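Local coordinates for protein Maltose/maltodextrin transport permease homologue (Bdellovibrio bacteriovorus HD100, PDB 6FFL) that binds maltotriose through its MalE-type solute-binding domain, which in the whole protein is fused to the MalF transmembrane subunit of a probable maltose and maltodextrin transporter, at residues 47-52 with 57-62; 142-147 with 152-157; 250-255 with 335-340; 350-355 with 380-385. All blocks are in the same frame, centred on the assembly; numbering follows the deposited sequence.

Interaction 1. Residues 47-52 with 57-62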
loop_
_atom_site.group_PDB
_atom_site.type_symbol
_atom_site.label_atom_id
_atom_site.label_comp_id
_atom_site.label_asym_id
_atom_site.label_seq_id
_atom_site.Cartn_x
_atom_site.Cartn_y
_atom_site.Cartn_z
ATOM N N SER A 47 13.390 -1.231 -7.363
ATOM C CA SER A 47 14.773 -1.591 -7.644
ATOM C C SER A 47 15.093 -1.452 -9.133
ATOM O O SER A 47 16.193 -1.023 -9.496
ATOM C CB SER A 47 15.054 -3.008 -7.135
ATOM O OG SER A 47 14.329 -3.970 -7.872
ATOM N N SER A 48 14.141 -1.779 -10.012
ATOM C CA SER A 48 14.418 -1.688 -11.448
ATOM C C SER A 48 14.454 -0.232 -11.924
ATOM O O SER A 48 15.278 0.124 -12.778
ATOM C CB SER A 48 13.404 -2.530 -12.238
ATOM O OG SER A 48 12.134 -1.906 -12.352
ATOM N N PHE A 49 13.598 0.635 -11.372
ATOM C CA PHE A 49 13.708 2.049 -11.716
ATOM C C PHE A 49 15.038 2.622 -11.241
ATOM O O PHE A 49 15.706 3.365 -11.978
ATOM C CB PHE A 49 12.542 2.863 -11.144
ATOM C CG PHE A 49 12.598 4.313 -11.565
ATOM C CD1 PHE A 49 12.177 4.692 -12.834
ATOM C CD2 PHE A 49 13.134 5.276 -10.726
ATOM C CE1 PHE A 49 12.274 6.012 -13.250
ATOM C CE2 PHE A 49 13.231 6.602 -11.132
ATOM C CZ PHE A 49 12.802 6.967 -12.401
ATOM N N GLN A 50 15.449 2.281 -10.016
ATOM C CA GLN A 50 16.726 2.781 -9.515
ATOM C C GLN A 50 17.870 2.338 -10.420
ATOM O O GLN A 50 18.728 3.144 -10.799
ATOM C CB GLN A 50 16.952 2.303 -8.075
ATOM C CG GLN A 50 15.978 2.905 -7.075
ATOM C CD GLN A 50 16.229 2.465 -5.639
ATOM O OE1 GLN A 50 15.919 3.186 -4.695
ATOM N NE2 GLN A 50 16.790 1.271 -5.472
ATOM N N SER A 51 17.886 1.052 -10.788
ATOM C CA SER A 51 18.965 0.527 -11.617
ATOM C C SER A 51 18.960 1.168 -12.999
ATOM O O SER A 51 20.007 1.579 -13.510
ATOM C CB SER A 51 18.841 -0.992 -11.730
ATOM O OG SER A 51 19.735 -1.501 -12.700
ATOM N N ALA A 52 17.781 1.273 -13.617
ATOM C CA ALA A 52 17.703 1.831 -14.961
ATOM C C ALA A 52 18.093 3.305 -14.973
ATOM O O ALA A 52 18.829 3.748 -15.862
ATOM C CB ALA A 52 16.300 1.644 -15.534
ATOM N N SER A 57 19.098 5.636 -17.972
ATOM C CA SER A 57 17.896 5.418 -18.767
ATOM C C SER A 57 16.652 5.406 -17.891
ATOM O O SER A 57 16.505 6.241 -16.991
ATOM C CB SER A 57 18.013 4.104 -19.544
ATOM O OG SER A 57 16.957 3.964 -20.475
ATOM N N GLY A 58 15.753 4.452 -18.142
ATOM C CA GLY A 58 14.529 4.346 -17.390
ATOM C C GLY A 58 13.364 5.060 -18.049
ATOM O O GLY A 58 13.528 5.844 -18.989
ATOM N N PRO A 59 12.159 4.810 -17.548
ATOM C CA PRO A 59 10.966 5.426 -18.134
ATOM C C PRO A 59 10.839 6.897 -17.761
ATOM O O PRO A 59 11.336 7.348 -16.730
ATOM C CB PRO A 59 9.829 4.619 -17.500
ATOM C CG PRO A 59 10.360 4.329 -16.122
ATOM C CD PRO A 59 11.841 4.045 -16.327
ATOM N N GLU A 60 10.114 7.634 -18.613
ATOM C CA GLU A 60 9.853 9.046 -18.332
ATOM C C GLU A 60 9.032 9.213 -17.058
ATOM O O GLU A 60 9.268 10.140 -16.273
ATOM C CB GLU A 60 9.128 9.696 -19.516
ATOM C CG GLU A 60 10.028 10.007 -20.730
ATOM C CD GLU A 60 10.179 8.821 -21.681
ATOM O OE1 GLU A 60 9.609 7.746 -21.409
ATOM O OE2 GLU A 60 10.876 8.960 -22.702
ATOM N N LEU A 61 8.062 8.332 -16.838
ATOM C CA LEU A 61 7.189 8.391 -15.675
ATOM C C LEU A 61 7.285 7.090 -14.895
ATOM O O LEU A 61 7.317 6.007 -15.485
ATOM C CB LEU A 61 5.727 8.635 -16.087
ATOM C CG LEU A 61 5.350 10.095 -16.356
ATOM C CD1 LEU A 61 4.062 10.172 -17.153
ATOM C CD2 LEU A 61 5.212 10.850 -15.039
ATOM N N VAL A 62 7.319 7.199 -13.568
ATOM C CA VAL A 62 7.276 6.042 -12.678
ATOM C C VAL A 62 6.192 6.288 -11.635
ATOM O O VAL A 62 6.032 7.412 -11.152
ATOM C CB VAL A 62 8.654 5.757 -12.029
ATOM C CG1 VAL A 62 9.152 6.950 -11.200
ATOM C CG2 VAL A 62 8.598 4.483 -11.189
#

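Interaction 2. Residues 142-147 with 152-157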
loop_
_atom_site.group_PDB
_atom_site.type_symbol
_atom_site.label_atom_id
_atom_site.label_comp_id
_atom_site.label_asym_id
_atom_site.label_seq_id
_atom_site.Cartn_x
_atom_site.Cartn_y
_atom_site.Cartn_z
ATOM N N MET A 142 -14.819 -19.771 11.995
ATOM C CA MET A 142 -14.814 -19.682 10.542
ATOM C C MET A 142 -13.730 -20.532 9.884
ATOM O O MET A 142 -13.674 -20.586 8.649
ATOM C CB MET A 142 -14.635 -18.223 10.119
ATOM C CG MET A 142 -15.829 -17.325 10.380
ATOM S SD MET A 142 -17.309 -17.903 9.523
ATOM C CE MET A 142 -18.592 -17.086 10.466
ATOM N N THR A 143 -12.863 -21.178 10.670
ATOM C CA THR A 143 -11.833 -22.080 10.162
ATOM C C THR A 143 -12.384 -23.497 10.242
ATOM O O THR A 143 -12.651 -24.001 11.342
ATOM C CB THR A 143 -10.548 -21.959 10.980
ATOM O OG1 THR A 143 -10.135 -20.585 11.030
ATOM C CG2 THR A 143 -9.428 -22.795 10.356
ATOM N N VAL A 144 -12.557 -24.147 9.091
ATOM C CA VAL A 144 -13.312 -25.396 9.051
ATOM C C VAL A 144 -12.601 -26.427 8.185
ATOM O O VAL A 144 -12.101 -26.111 7.100
ATOM C CB VAL A 144 -14.756 -25.160 8.557
ATOM C CG1 VAL A 144 -14.769 -24.234 7.366
ATOM C CG2 VAL A 144 -15.447 -26.485 8.222
ATOM N N ASP A 145 -12.582 -27.672 8.665
ATOM C CA ASP A 145 -12.038 -28.820 7.953
ATOM C C ASP A 145 -13.228 -29.746 7.735
ATOM O O ASP A 145 -13.623 -30.483 8.642
ATOM C CB ASP A 145 -10.923 -29.479 8.761
ATOM C CG ASP A 145 -10.524 -30.843 8.232
ATOM O OD1 ASP A 145 -10.894 -31.212 7.093
ATOM O OD2 ASP A 145 -9.799 -31.543 8.970
ATOM N N THR A 146 -13.808 -29.683 6.537
ATOM C CA THR A 146 -15.036 -30.422 6.257
ATOM C C THR A 146 -14.849 -31.925 6.425
ATOM O O THR A 146 -15.704 -32.601 7.019
ATOM C CB THR A 146 -15.518 -30.094 4.846
ATOM O OG1 THR A 146 -15.787 -28.688 4.760
ATOM C CG2 THR A 146 -16.767 -30.879 4.511
ATOM N N ASN A 147 -13.749 -32.472 5.907
ATOM C CA ASN A 147 -13.543 -33.916 5.901
ATOM C C ASN A 147 -12.759 -34.407 7.111
ATOM O O ASN A 147 -12.411 -35.590 7.169
ATOM C CB ASN A 147 -12.845 -34.358 4.606
ATOM C CG ASN A 147 -13.478 -33.753 3.348
ATOM O OD1 ASN A 147 -14.477 -33.038 3.415
ATOM N ND2 ASN A 147 -12.897 -34.058 2.190
ATOM N N ILE A 152 -7.427 -27.814 5.728
ATOM C CA ILE A 152 -8.398 -26.770 6.021
ATOM C C ILE A 152 -9.038 -26.306 4.717
ATOM O O ILE A 152 -8.342 -25.982 3.747
ATOM C CB ILE A 152 -7.732 -25.605 6.772
ATOM C CG1 ILE A 152 -7.170 -26.083 8.113
ATOM C CG2 ILE A 152 -8.713 -24.470 6.992
ATOM C CD1 ILE A 152 -8.210 -26.619 9.067
ATOM N N ASP A 153 -10.371 -26.294 4.691
ATOM C CA ASP A 153 -11.146 -25.899 3.520
ATOM C C ASP A 153 -11.445 -24.406 3.499
ATOM O O ASP A 153 -11.418 -23.782 2.433
ATOM C CB ASP A 153 -12.457 -26.684 3.484
ATOM C CG ASP A 153 -12.232 -28.175 3.499
ATOM O OD1 ASP A 153 -12.641 -28.834 4.480
ATOM O OD2 ASP A 153 -11.633 -28.688 2.532
ATOM N N ARG A 154 -11.739 -23.819 4.653
ATOM C CA ARG A 154 -12.006 -22.394 4.753
ATOM C C ARG A 154 -11.255 -21.845 5.953
ATOM O O ARG A 154 -11.207 -22.481 7.010
ATOM C CB ARG A 154 -13.515 -22.107 4.879
ATOM C CG ARG A 154 -14.379 -22.851 3.865
ATOM C CD ARG A 154 -15.730 -22.174 3.639
ATOM N NE ARG A 154 -16.605 -22.260 4.805
ATOM C CZ ARG A 154 -17.487 -23.233 5.008
ATOM N NH1 ARG A 154 -17.612 -24.213 4.124
ATOM N NH2 ARG A 154 -18.244 -23.227 6.097
ATOM N N TRP A 155 -10.659 -20.669 5.780
ATOM C CA TRP A 155 -9.856 -20.025 6.806
ATOM C C TRP A 155 -10.632 -18.885 7.440
ATOM O O TRP A 155 -11.395 -18.188 6.766
ATOM C CB TRP A 155 -8.545 -19.492 6.219
ATOM C CG TRP A 155 -7.611 -20.603 5.946
ATOM C CD1 TRP A 155 -7.382 -21.214 4.754
ATOM C CD2 TRP A 155 -6.808 -21.283 6.908
ATOM N NE1 TRP A 155 -6.470 -22.222 4.912
ATOM C CE2 TRP A 155 -6.103 -22.284 6.229
ATOM C CE3 TRP A 155 -6.619 -21.134 8.288
ATOM C CZ2 TRP A 155 -5.209 -23.135 6.876
ATOM C CZ3 TRP A 155 -5.734 -21.976 8.928
ATOM C CH2 TRP A 155 -5.041 -22.965 8.224
ATOM N N GLY A 156 -10.443 -18.700 8.744
ATOM C CA GLY A 156 -11.074 -17.570 9.397
ATOM C C GLY A 156 -10.508 -16.249 8.911
ATOM O O GLY A 156 -11.245 -15.275 8.725
ATOM N N LEU A 157 -9.197 -16.202 8.683
ATOM C CA LEU A 157 -8.527 -14.952 8.349
ATOM C C LEU A 157 -7.344 -15.244 7.440
ATOM O O LEU A 157 -6.581 -16.174 7.701
ATOM C CB LEU A 157 -8.031 -14.239 9.617
ATOM C CG LEU A 157 -7.169 -12.985 9.431
ATOM C CD1 LEU A 157 -7.966 -11.882 8.742
ATOM C CD2 LEU A 157 -6.650 -12.497 10.789
HETATM O O HOH W 1 -11.501 -31.294 4.592
HETATM O O HOH W 2 -13.860 -30.997 1.701
#

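Interaction 3. Residues 250-255 with 335-340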
loop_
_atom_site.group_PDB
_atom_site.type_symbol
_atom_site.label_atom_id
_atom_site.label_comp_id
_atom_site.label_asym_id
_atom_site.label_seq_id
_atom_site.Cartn_x
_atom_site.Cartn_y
_atom_site.Cartn_z
ATOM N N ILE A 250 -16.160 -3.679 4.938
ATOM C CA ILE A 250 -14.844 -3.245 5.396
ATOM C C ILE A 250 -14.977 -2.698 6.809
ATOM O O ILE A 250 -16.059 -2.271 7.225
ATOM C CB ILE A 250 -14.188 -2.193 4.468
ATOM C CG1 ILE A 250 -14.992 -0.889 4.429
ATOM C CG2 ILE A 250 -13.990 -2.745 3.053
ATOM C CD1 ILE A 250 -14.230 0.243 3.689
ATOM N N ALA A 251 -13.872 -2.744 7.556
ATOM C CA ALA A 251 -13.864 -2.299 8.944
ATOM C C ALA A 251 -12.429 -2.010 9.353
ATOM O O ALA A 251 -11.478 -2.432 8.694
ATOM C CB ALA A 251 -14.471 -3.347 9.889
ATOM N N ARG A 252 -12.278 -1.303 10.472
ATOM C CA ARG A 252 -10.952 -1.177 11.067
ATOM C C ARG A 252 -10.359 -2.550 11.363
ATOM O O ARG A 252 -11.075 -3.469 11.778
ATOM C CB ARG A 252 -11.040 -0.375 12.372
ATOM C CG ARG A 252 -11.421 1.072 12.190
ATOM C CD ARG A 252 -11.483 1.801 13.520
ATOM N NE ARG A 252 -11.715 3.224 13.309
ATOM C CZ ARG A 252 -11.813 4.122 14.281
ATOM N NH1 ARG A 252 -11.688 3.746 15.545
ATOM N NH2 ARG A 252 -12.027 5.402 13.983
ATOM N N ILE A 253 -9.043 -2.685 11.184
ATOM C CA ILE A 253 -8.355 -3.839 11.774
ATOM C C ILE A 253 -8.685 -3.790 13.262
ATOM O O ILE A 253 -8.558 -2.728 13.883
ATOM C CB ILE A 253 -6.839 -3.807 11.519
ATOM C CG1 ILE A 253 -6.544 -3.926 10.022
ATOM C CG2 ILE A 253 -6.136 -4.925 12.284
ATOM C CD1 ILE A 253 -5.086 -3.549 9.659
ATOM N N PRO A 254 -9.152 -4.886 13.858
ATOM C CA PRO A 254 -9.745 -4.797 15.200
ATOM C C PRO A 254 -8.759 -4.323 16.265
ATOM O O PRO A 254 -7.558 -4.619 16.223
ATOM C CB PRO A 254 -10.211 -6.231 15.472
ATOM C CG PRO A 254 -10.519 -6.772 14.122
ATOM C CD PRO A 254 -9.461 -6.171 13.202
ATOM N N MET A 255 -9.298 -3.589 17.232
ATOM C CA MET A 255 -8.519 -3.096 18.362
ATOM C C MET A 255 -7.884 -4.254 19.126
ATOM O O MET A 255 -8.497 -5.303 19.334
ATOM C CB MET A 255 -9.439 -2.279 19.274
ATOM C CG MET A 255 -8.911 -1.934 20.661
ATOM S SD MET A 255 -10.205 -1.181 21.701
ATOM C CE MET A 255 -10.398 0.386 20.865
ATOM N N MET A 335 -9.191 5.419 8.108
ATOM C CA MET A 335 -8.032 6.292 7.993
ATOM C C MET A 335 -7.876 7.219 9.192
ATOM O O MET A 335 -6.766 7.708 9.446
ATOM C CB MET A 335 -8.132 7.104 6.699
ATOM C CG MET A 335 -7.884 6.277 5.426
ATOM S SD MET A 335 -7.844 7.284 3.925
ATOM C CE MET A 335 -9.592 7.658 3.711
ATOM N N GLU A 336 -8.957 7.458 9.935
ATOM C CA GLU A 336 -8.930 8.374 11.068
ATOM C C GLU A 336 -7.956 7.914 12.148
ATOM O O GLU A 336 -7.368 8.743 12.853
ATOM C CB GLU A 336 -10.352 8.497 11.621
ATOM C CG GLU A 336 -10.510 9.058 13.011
ATOM C CD GLU A 336 -11.956 8.960 13.483
ATOM O OE1 GLU A 336 -12.858 9.353 12.708
ATOM O OE2 GLU A 336 -12.189 8.479 14.616
ATOM N N VAL A 337 -7.767 6.607 12.306
ATOM C CA VAL A 337 -6.803 6.116 13.282
ATOM C C VAL A 337 -5.493 5.701 12.623
ATOM O O VAL A 337 -4.671 5.036 13.256
ATOM C CB VAL A 337 -7.381 4.968 14.130
ATOM C CG1 VAL A 337 -8.546 5.477 14.985
ATOM C CG2 VAL A 337 -7.826 3.807 13.260
ATOM N N GLY A 338 -5.275 6.087 11.369
ATOM C CA GLY A 338 -4.034 5.790 10.688
ATOM C C GLY A 338 -2.968 6.829 10.994
ATOM O O GLY A 338 -3.190 7.806 11.711
ATOM N N THR A 339 -1.774 6.593 10.452
ATOM C CA THR A 339 -0.731 7.606 10.507
ATOM C C THR A 339 -0.134 7.773 9.117
ATOM O O THR A 339 -0.166 6.841 8.310
ATOM C CB THR A 339 0.385 7.252 11.512
ATOM O OG1 THR A 339 1.164 6.166 11.015
ATOM C CG2 THR A 339 -0.183 6.879 12.881
ATOM N N PRO A 340 0.409 8.950 8.805
ATOM C CA PRO A 340 0.874 9.198 7.432
ATOM C C PRO A 340 2.071 8.332 7.076
ATOM O O PRO A 340 2.967 8.113 7.893
ATOM C CB PRO A 340 1.258 10.687 7.444
ATOM C CG PRO A 340 0.581 11.254 8.643
ATOM C CD PRO A 340 0.501 10.153 9.649
#

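Interaction 4. Residues 350-355 with 380-385. With GLC (alpha-D-glucopyranose), chain B.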
loop_
_atom_site.group_PDB
_atom_site.type_symbol
_atom_site.label_atom_id
_atom_site.label_comp_id
_atom_site.label_asym_id
_atom_site.label_seq_id
_atom_site.Cartn_x
_atom_site.Cartn_y
_atom_site.Cartn_z
ATOM N N VAL A 350 14.290 0.433 7.157
ATOM C CA VAL A 350 13.384 -0.175 8.130
ATOM C C VAL A 350 12.595 -1.305 7.484
ATOM O O VAL A 350 12.507 -2.410 8.035
ATOM C CB VAL A 350 12.452 0.881 8.748
ATOM C CG1 VAL A 350 11.367 0.190 9.577
ATOM C CG2 VAL A 350 13.243 1.845 9.636
ATOM N N TRP A 351 12.002 -1.050 6.311
ATOM C CA TRP A 351 11.240 -2.106 5.643
ATOM C C TRP A 351 12.114 -3.317 5.349
ATOM O O TRP A 351 11.699 -4.466 5.548
ATOM C CB TRP A 351 10.647 -1.599 4.328
ATOM C CG TRP A 351 9.558 -0.593 4.414
ATOM C CD1 TRP A 351 9.464 0.551 3.673
ATOM C CD2 TRP A 351 8.370 -0.643 5.233
ATOM N NE1 TRP A 351 8.300 1.225 3.991
ATOM C CE2 TRP A 351 7.616 0.513 4.942
ATOM C CE3 TRP A 351 7.876 -1.551 6.182
ATOM C CZ2 TRP A 351 6.401 0.794 5.569
ATOM C CZ3 TRP A 351 6.664 -1.265 6.806
ATOM C CH2 TRP A 351 5.943 -0.105 6.491
ATOM N N ASP A 352 13.309 -3.083 4.801
ATOM C CA ASP A 352 14.155 -4.203 4.397
ATOM C C ASP A 352 14.618 -5.016 5.597
ATOM O O ASP A 352 14.659 -6.249 5.533
ATOM C CB ASP A 352 15.350 -3.695 3.590
ATOM C CG ASP A 352 14.938 -3.164 2.214
ATOM O OD1 ASP A 352 13.871 -3.565 1.718
ATOM O OD2 ASP A 352 15.688 -2.356 1.633
ATOM N N SER A 353 14.985 -4.342 6.691
ATOM C CA SER A 353 15.397 -5.049 7.901
ATOM C C SER A 353 14.239 -5.829 8.510
ATOM O O SER A 353 14.406 -6.985 8.920
ATOM C CB SER A 353 15.959 -4.059 8.920
ATOM O OG SER A 353 16.420 -4.734 10.076
ATOM N N LEU A 354 13.057 -5.213 8.584
ATOM C CA LEU A 354 11.902 -5.911 9.137
ATOM C C LEU A 354 11.582 -7.167 8.337
ATOM O O LEU A 354 11.260 -8.217 8.913
ATOM C CB LEU A 354 10.695 -4.976 9.170
ATOM C CG LEU A 354 10.671 -3.910 10.259
ATOM C CD1 LEU A 354 9.472 -2.991 10.020
ATOM C CD2 LEU A 354 10.592 -4.569 11.641
ATOM N N ARG A 355 11.670 -7.093 7.009
ATOM C CA ARG A 355 11.323 -8.265 6.211
ATOM C C ARG A 355 12.301 -9.404 6.457
ATOM O O ARG A 355 11.889 -10.560 6.612
ATOM C CB ARG A 355 11.277 -7.916 4.726
ATOM C CG ARG A 355 10.658 -9.022 3.869
ATOM C CD ARG A 355 10.799 -8.723 2.375
ATOM N NE ARG A 355 10.047 -7.531 1.987
ATOM C CZ ARG A 355 10.595 -6.355 1.699
ATOM N NH1 ARG A 355 11.911 -6.198 1.746
ATOM N NH2 ARG A 355 9.821 -5.335 1.360
ATOM N N GLU A 380 20.044 0.198 11.263
ATOM C CA GLU A 380 21.040 1.236 11.496
ATOM C C GLU A 380 22.253 1.031 10.603
ATOM O O GLU A 380 22.808 1.998 10.072
ATOM C CB GLU A 380 21.457 1.258 12.969
ATOM C CG GLU A 380 20.406 1.839 13.918
ATOM C CD GLU A 380 20.769 1.628 15.382
ATOM O OE1 GLU A 380 21.689 0.830 15.659
ATOM O OE2 GLU A 380 20.135 2.252 16.259
ATOM N N GLN A 381 22.669 -0.225 10.411
ATOM C CA GLN A 381 23.792 -0.487 9.514
ATOM C C GLN A 381 23.460 -0.100 8.075
ATOM O O GLN A 381 24.281 0.523 7.388
ATOM C CB GLN A 381 24.212 -1.956 9.595
ATOM C CG GLN A 381 25.416 -2.292 8.702
ATOM C CD GLN A 381 26.686 -1.534 9.091
ATOM O OE1 GLN A 381 27.019 -1.416 10.271
ATOM N NE2 GLN A 381 27.404 -1.027 8.092
ATOM N N GLN A 382 22.258 -0.448 7.598
ATOM C CA GLN A 382 21.881 -0.091 6.233
ATOM C C GLN A 382 21.836 1.423 6.058
ATOM O O GLN A 382 22.226 1.944 5.007
ATOM C CB GLN A 382 20.529 -0.719 5.863
ATOM C CG GLN A 382 20.110 -0.560 4.379
ATOM C CD GLN A 382 18.851 -1.364 4.025
ATOM O OE1 GLN A 382 18.505 -2.321 4.720
ATOM N NE2 GLN A 382 18.159 -0.969 2.944
ATOM N N ILE A 383 21.383 2.149 7.082
ATOM C CA ILE A 383 21.362 3.609 7.001
ATOM C C ILE A 383 22.780 4.169 7.001
ATOM O O ILE A 383 23.085 5.127 6.276
ATOM C CB ILE A 383 20.521 4.193 8.149
ATOM C CG1 ILE A 383 19.052 3.825 7.956
ATOM C CG2 ILE A 383 20.705 5.710 8.245
ATOM C CD1 ILE A 383 18.170 4.207 9.115
ATOM N N ARG A 384 23.662 3.599 7.824
ATOM C CA ARG A 384 25.070 3.992 7.798
ATOM C C ARG A 384 25.664 3.781 6.411
ATOM O O ARG A 384 26.369 4.648 5.881
ATOM C CB ARG A 384 25.846 3.195 8.843
ATOM C CG ARG A 384 26.755 4.011 9.728
ATOM C CD ARG A 384 26.692 3.490 11.147
ATOM N NE ARG A 384 26.740 2.030 11.181
ATOM C CZ ARG A 384 26.050 1.278 12.033
ATOM N NH1 ARG A 384 25.246 1.840 12.926
ATOM N NH2 ARG A 384 26.160 -0.042 11.987
ATOM N N ASP A 385 25.383 2.632 5.807
ATOM C CA ASP A 385 25.818 2.356 4.449
ATOM C C ASP A 385 24.965 3.160 3.472
ATOM O O ASP A 385 25.491 3.789 2.561
ATOM C CB ASP A 385 25.720 0.861 4.124
ATOM C CG ASP A 385 26.466 -0.017 5.123
ATOM O OD1 ASP A 385 27.359 0.482 5.846
ATOM O OD2 ASP A 385 26.162 -1.229 5.171
HETATM C C1 GLC B . 4.870 -0.782 1.209
HETATM C C2 GLC B . 5.915 0.263 0.810
HETATM C C3 GLC B . 7.151 -0.443 0.243
HETATM C C4 GLC B . 7.693 -1.436 1.256
HETATM C C5 GLC B . 6.593 -2.427 1.664
HETATM C C6 GLC B . 7.066 -3.287 2.831
HETATM O O2 GLC B . 5.373 1.197 -0.145
HETATM O O3 GLC B . 8.180 0.526 -0.057
HETATM O O4 GLC B . 8.796 -2.146 0.670
HETATM O O5 GLC B . 5.459 -1.694 2.140
HETATM O O6 GLC B . 6.178 -4.400 3.073
#

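Interaction 1. Residues 47-52 with 57-62
Phe49 and Val62 meet with the branched end of the valine laid over the aromatic face. Both methyl groups take part: CG1 sits above the middle of the ring, 3.9 Å from its centroid and 13° off the normal, a CH-pi contact, while Val62 CG2 lies 3.9 Å from Phe49 CD1, so that the valine spans the ring. The phenyl group gets there because CG stands opposite the backbone nitrogen (chi1 -176°), which swings the ring off the helix wall toward the following strand. At the ring's edge Pro59 closes in, its CD 3.6 Å from Phe49 CD1.

Here helix 42-54 lies between strands 34-39 and 61-65, which both run parallel to strand 4-9. The unit is a beta-alpha-beta crossover, the building block of the alpha/beta lobes of periplasmic binding proteins, and the phenylalanine joins the helix to the start of the returning strand.

Ala52 supplies the second footing. Its CB rests 3.7 Å from Gly58 CA, where the CA atoms of the two segments come nearest, and its carbonyl oxygen accepts a hydrogen bond from Ser57 N (2.8 Å between Ser57 N and Ala52 O). Asn275 gives its side-chain amide to the carbonyl oxygens of Ser57 and Pro59. Phe72, on helix 69-74, meets the Phe49 ring with the planes at about 45° and also touches Val62.

Interaction 2. Residues 142-147 with 152-157
Val144 lays its CG1 methyl over one face of the Arg154 guanidinium, nearer its border than its middle, a detail that holds for one of the alternate conformers of each residue. The arginine chain bends at chi3 (-69°), which folds its flat end back over the valine. Ile152 occupies a different face of the hairpin, with its CG2 above the centre of the Trp155 indole and 3.8 Å from Thr143 CG2, while the threonine methyl approaches the same indole obliquely.

The backbones pair around a classic beta bulge, in which Asp153 and Arg154 both face Val144. Val144 N donates to Arg154 O; Val144 O accepts Asp153 N at 3.0 Å and, weakly, Arg154 N. Thr143 OG1 takes the N-H of Gly156 and is also bonded to Gly139 O.

At the far end Asp153 and Thr146 cross at about a right angle, and Asp153 OD1 accepts Thr146 N in a bond modelled doubtfully short. Asp145 OD1 lies 3.9 Å from Asp153 OD1. A water bridges the two carboxylates, 2.6 Å from Asp145 OD1 and 2.7 Å from Asp153 OD1, and accepts Asn147 N; Asp145 OD2 holds Gly150 N. The acid spacing resembles that of Asp-rich calcium loops, but a water takes this place. The N-H groups and the water probably offset much of the repulsion, keeping both acids ionised.

Interaction 3. Residues 250-255 with 335-340
Arg252 ends against the side chains of Val337 and Glu336; the nearest CA atoms, of Arg252 and Met335, are 8.6 Å apart, and the arginine side chain spans the distance. Nothing in it is folded: after the first torsion (chi1 -67°) turns CG away from the carbonyl carbon, every later one is trans, and the guanidinium is carried to the full length of the chain.

Val337 meets this extended arm at about a right angle. Its CG1 methyl lies above one face of the guanidinium, toward the rim, 3.6 Å from Arg252 CZ, and its CG2 sits lower on the arm, 3.9 Å from Arg252 NE. Glu336 comes instead to the edge. With its CG opposite the backbone nitrogen (chi1 163°), the extended glutamate brings OE2 to 3.1 Å from Arg252 NH2. The salt bridge is weak as a hydrogen bond, being bent, and the planes of carboxylate and guanidinium stand 79° apart. A second carboxylate, that of Asp333, forms a salt bridge with the same NH2, and Trp262 makes a cation-pi contact with the arginine.

Both partners are the central residues of a type I beta turn, Met335 to Gly338, closed by Gly338 N bonding to Met335 O. It carries helix 328-335 into strand 339-340. That strand joins the sheet of strand 4-9, whereas strand 248-251 belongs to a separate four-stranded sheet, an arrangement consistent with the two-lobed fold of periplasmic binding proteins.

Interaction 4. Residues 350-355 with 380-385
Asp352 and Gln382 form the single hydrogen bond between residues 350-355 and 380-385, 3.1 Å from Gln382 NE2 to Asp352 OD2. It is nearly straight (166°): the carboxylate uses the anti lone pair of OD2, and amide and carboxylate planes differ by just 12°. To make it, the glutamine extends from a CG set opposite its backbone nitrogen (chi1 -173°) and meets Asp352 through its amide end. This is the loose side of the contact, with both residues partly exposed, although the helices also pack nearby, Ser353 on Thr378 and Ala379, Ile383 on Ala349. A platinum ion lies about 5 Å from the glutamine side chain, and further out Gln381 turns aside to bond Asp385.

Packing is closer on the sugar-facing side of helix 346-362. The Trp351 indole lies beneath a glucose unit of the bound maltotriose, with GLC C4 over one face at 3.6 Å from Trp351 CD1 and C6 also above the plane. Phe178 and Pro164 press on the tryptophan as well.

Asp352 works with both sides. Its OD1 forms salt bridges with Arg355 NH1 at 3.3 Å, nearly in the guanidinium plane, and with Arg348, itself hydrogen-bonded to the glucose. In the modelled conformer O4 of the glucose lies at the guanidinium edge, 3.4 Å from Arg355 NH2, which forms salt bridges with Glu43 and Glu163. Gln382 may thus help orient a second-shell acid behind both arginines. An aromatic platform ringed by charged, hydrogen-bonding side chains is characteristic of the sugar-binding cleft of maltodextrin-binding proteins.

In the fold
Read from the N terminus, the four contacts come strictly in series; none nests within or crosses another. Interaction 1 closes the short return from helix 42-54 into the sheet that holds strand 4-9. Interaction 2 closes a hairpin-like excursion after helix 132-142, on the opposite side of the chain's centre and with its centre 43 Å from that of interaction 1. Interaction 3 spans by far the longest loop, 79 residues lying between its segments, and returns to the sheet that interaction 1 also reaches. After a short connection strand 339-340 leads to helix 346-362, where interaction 4, its segments 24 mostly helical residues apart, ties the C-terminal helix 368-384 to the sugar pocket wall.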